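Local structure of peroxinectin A (Dictyostelium discoideum, 6ERC) at residues A[263-268]-A[488-493]. The protein is a secreted haem peroxidase that uses hydrogen peroxide to oxidise phenolic donors and also has iodide and thiocyanate peroxidase activity. Numbering follows the deposited sequence.
Sequences QKITYD and TTFAEV
Ile265, on helix 247-275, faces Phe490 in the first turn of helix 490-497, their CA atoms 6.2 Å apart, and no hydrogen bond joins the two segments directly. The side-chain contact between them is apolar and rests on the longer branch of Ile265. With CG1 anti to the carbonyl carbon (chi1 -71°) and the chain extended beyond it, the methyl CD1 reaches the base of Phe490, 3.6 Å from its CB and 3.7 Å from its CA. The same methyl meets the ring only obliquely, 3.8 Å from Phe490 CD1. A beta-branched isoleucine suits this place: its ethyl arm lies against the helix start, while CG2, 4.1 Å from Phe490 CB, adds bulk close to the backbone. The bulky Phe490 ring bridges to Trp75 and Met71 of helix 70-80, and Ile265 touches Trp75 too. An alanine in place of Ile265 would probably leave Phe490 CB and the near ring carbons CG and CD1 without their methyl neighbour and open a gap between the helices. The long Lys264 chain suits the partly exposed border, its CD 4.4 Å from Thr488 O. Polar links come from neighbouring turns of the long helix: Gln261 NE2 bonds Thr488 O, and Glu269 OE1 accepts from Phe490 N. Thr489 is the N-cap, a position where threonine is common. The arrangement is a helix N-terminus packed against the side of a long helix, joining helix 490-497 to helix 247-275 of the mainly helical animal haem peroxidase fold, with the Phe490 side chain about 12 Å from the haem.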
loop_
_atom_site.group_PDB
_atom_site.type_symbol
_atom_site.label_atom_id
_atom_site.label_comp_id
_atom_site.label_asym_id
_atom_site.label_seq_id
_atom_site.Cartn_x
_atom_site.Cartn_y
_atom_site.Cartn_z
ATOM N N GLN A 263 5.036 13.451 2.014
ATOM C CA GLN A 263 4.512 13.526 3.371
ATOM C C GLN A 263 3.342 14.498 3.467
ATOM O O GLN A 263 2.318 14.186 4.087
ATOM C CB GLN A 263 5.628 13.927 4.334
ATOM C CG GLN A 263 6.675 12.850 4.537
ATOM C CD GLN A 263 7.740 13.251 5.534
ATOM O OE1 GLN A 263 7.819 14.408 5.952
ATOM N NE2 GLN A 263 8.560 12.291 5.934
ATOM N N LYS A 264 3.466 15.679 2.850
ATOM C CA LYS A 264 2.439 16.707 3.012
ATOM C C LYS A 264 1.111 16.269 2.410
ATOM O O LYS A 264 0.050 16.482 3.008
ATOM C CB LYS A 264 2.899 18.020 2.380
ATOM C CG LYS A 264 2.043 19.219 2.778
ATOM C CD LYS A 264 2.408 20.461 1.982
ATOM C CE LYS A 264 1.608 21.675 2.430
ATOM N NZ LYS A 264 1.891 22.861 1.566
ATOM N N ILE A 265 1.145 15.670 1.218
ATOM C CA ILE A 265 -0.084 15.181 0.599
ATOM C C ILE A 265 -0.743 14.132 1.485
ATOM O O ILE A 265 -1.974 14.065 1.586
ATOM C CB ILE A 265 0.210 14.631 -0.811
ATOM C CG1 ILE A 265 0.544 15.782 -1.764
ATOM C CG2 ILE A 265 -0.979 13.826 -1.343
ATOM C CD1 ILE A 265 1.110 15.341 -3.088
ATOM N N THR A 266 0.063 13.300 2.143
ATOM C CA THR A 266 -0.492 12.254 2.993
ATOM C C THR A 266 -1.250 12.850 4.175
ATOM O O THR A 266 -2.396 12.473 4.443
ATOM C CB THR A 266 0.626 11.329 3.476
ATOM O OG1 THR A 266 1.261 10.717 2.345
ATOM C CG2 THR A 266 0.077 10.241 4.393
ATOM N N TYR A 267 -0.631 13.790 4.890
ATOM C CA TYR A 267 -1.182 14.273 6.149
ATOM C C TYR A 267 -2.052 15.516 6.007
ATOM O O TYR A 267 -2.759 15.862 6.960
ATOM C CB TYR A 267 -0.053 14.566 7.138
ATOM C CG TYR A 267 0.549 13.320 7.745
ATOM C CD1 TYR A 267 1.264 12.420 6.965
ATOM C CD2 TYR A 267 0.407 13.044 9.097
ATOM C CE1 TYR A 267 1.814 11.280 7.515
ATOM C CE2 TYR A 267 0.957 11.908 9.655
ATOM C CZ TYR A 267 1.660 11.031 8.859
ATOM O OH TYR A 267 2.213 9.898 9.408
ATOM N N ASP A 268 -2.015 16.199 4.864
ATOM C CA ASP A 268 -2.899 17.334 4.630
ATOM C C ASP A 268 -4.083 16.992 3.737
ATOM O O ASP A 268 -5.130 17.638 3.846
ATOM C CB ASP A 268 -2.127 18.501 4.002
ATOM C CG ASP A 268 -1.264 19.245 5.007
ATOM O OD1 ASP A 268 -1.238 18.846 6.192
ATOM O OD2 ASP A 268 -0.617 20.239 4.612
ATOM N N THR A 488 3.391 21.814 -2.734
ATOM C CA THR A 488 2.024 22.295 -2.884
ATOM C C THR A 488 1.041 21.136 -2.754
ATOM O O THR A 488 1.412 20.053 -2.289
ATOM C CB THR A 488 1.861 22.996 -4.235
ATOM O OG1 THR A 488 0.541 23.542 -4.346
ATOM C CG2 THR A 488 2.112 22.026 -5.384
ATOM N N THR A 489 -0.209 21.351 -3.156
ATOM C CA THR A 489 -1.199 20.286 -3.133
ATOM C C THR A 489 -0.972 19.316 -4.289
ATOM O O THR A 489 -0.331 19.637 -5.293
ATOM C CB THR A 489 -2.619 20.849 -3.210
ATOM O OG1 THR A 489 -2.783 21.592 -4.425
ATOM C CG2 THR A 489 -2.909 21.745 -2.018
ATOM N N PHE A 490 -1.517 18.110 -4.132
ATOM C CA PHE A 490 -1.357 17.080 -5.153
ATOM C C PHE A 490 -1.861 17.566 -6.508
ATOM O O PHE A 490 -1.229 17.315 -7.541
ATOM C CB PHE A 490 -2.100 15.815 -4.714
ATOM C CG PHE A 490 -1.830 14.600 -5.567
ATOM C CD1 PHE A 490 -0.702 14.509 -6.367
ATOM C CD2 PHE A 490 -2.719 13.540 -5.560
ATOM C CE1 PHE A 490 -0.471 13.385 -7.139
ATOM C CE2 PHE A 490 -2.491 12.419 -6.331
ATOM C CZ PHE A 490 -1.366 12.343 -7.120
ATOM N N ALA A 491 -2.990 18.276 -6.523
ATOM C CA ALA A 491 -3.555 18.745 -7.783
ATOM C C ALA A 491 -2.580 19.644 -8.528
ATOM O O ALA A 491 -2.482 19.580 -9.759
ATOM C CB ALA A 491 -4.868 19.484 -7.528
ATOM N N GLU A 492 -1.853 20.494 -7.800
ATOM C CA GLU A 492 -0.912 21.403 -8.443
ATOM C C GLU A 492 0.358 20.693 -8.891
ATOM O O GLU A 492 0.966 21.096 -9.890
ATOM C CB GLU A 492 -0.571 22.560 -7.500
ATOM C CG GLU A 492 -1.686 23.590 -7.368
ATOM C CD GLU A 492 -2.020 24.260 -8.691
ATOM O OE1 GLU A 492 -1.141 24.296 -9.581
ATOM O OE2 GLU A 492 -3.161 24.745 -8.845
ATOM N N VAL A 493 0.778 19.646 -8.181
ATOM C CA VAL A 493 1.893 18.838 -8.662
ATOM C C VAL A 493 1.543 18.215 -10.008
ATOM O O VAL A 493 2.393 18.107 -10.900
ATOM C CB VAL A 493 2.267 17.764 -7.623
ATOM C CG1 VAL A 493 3.393 16.887 -8.148
ATOM C CG2 VAL A 493 2.668 18.410 -6.304
#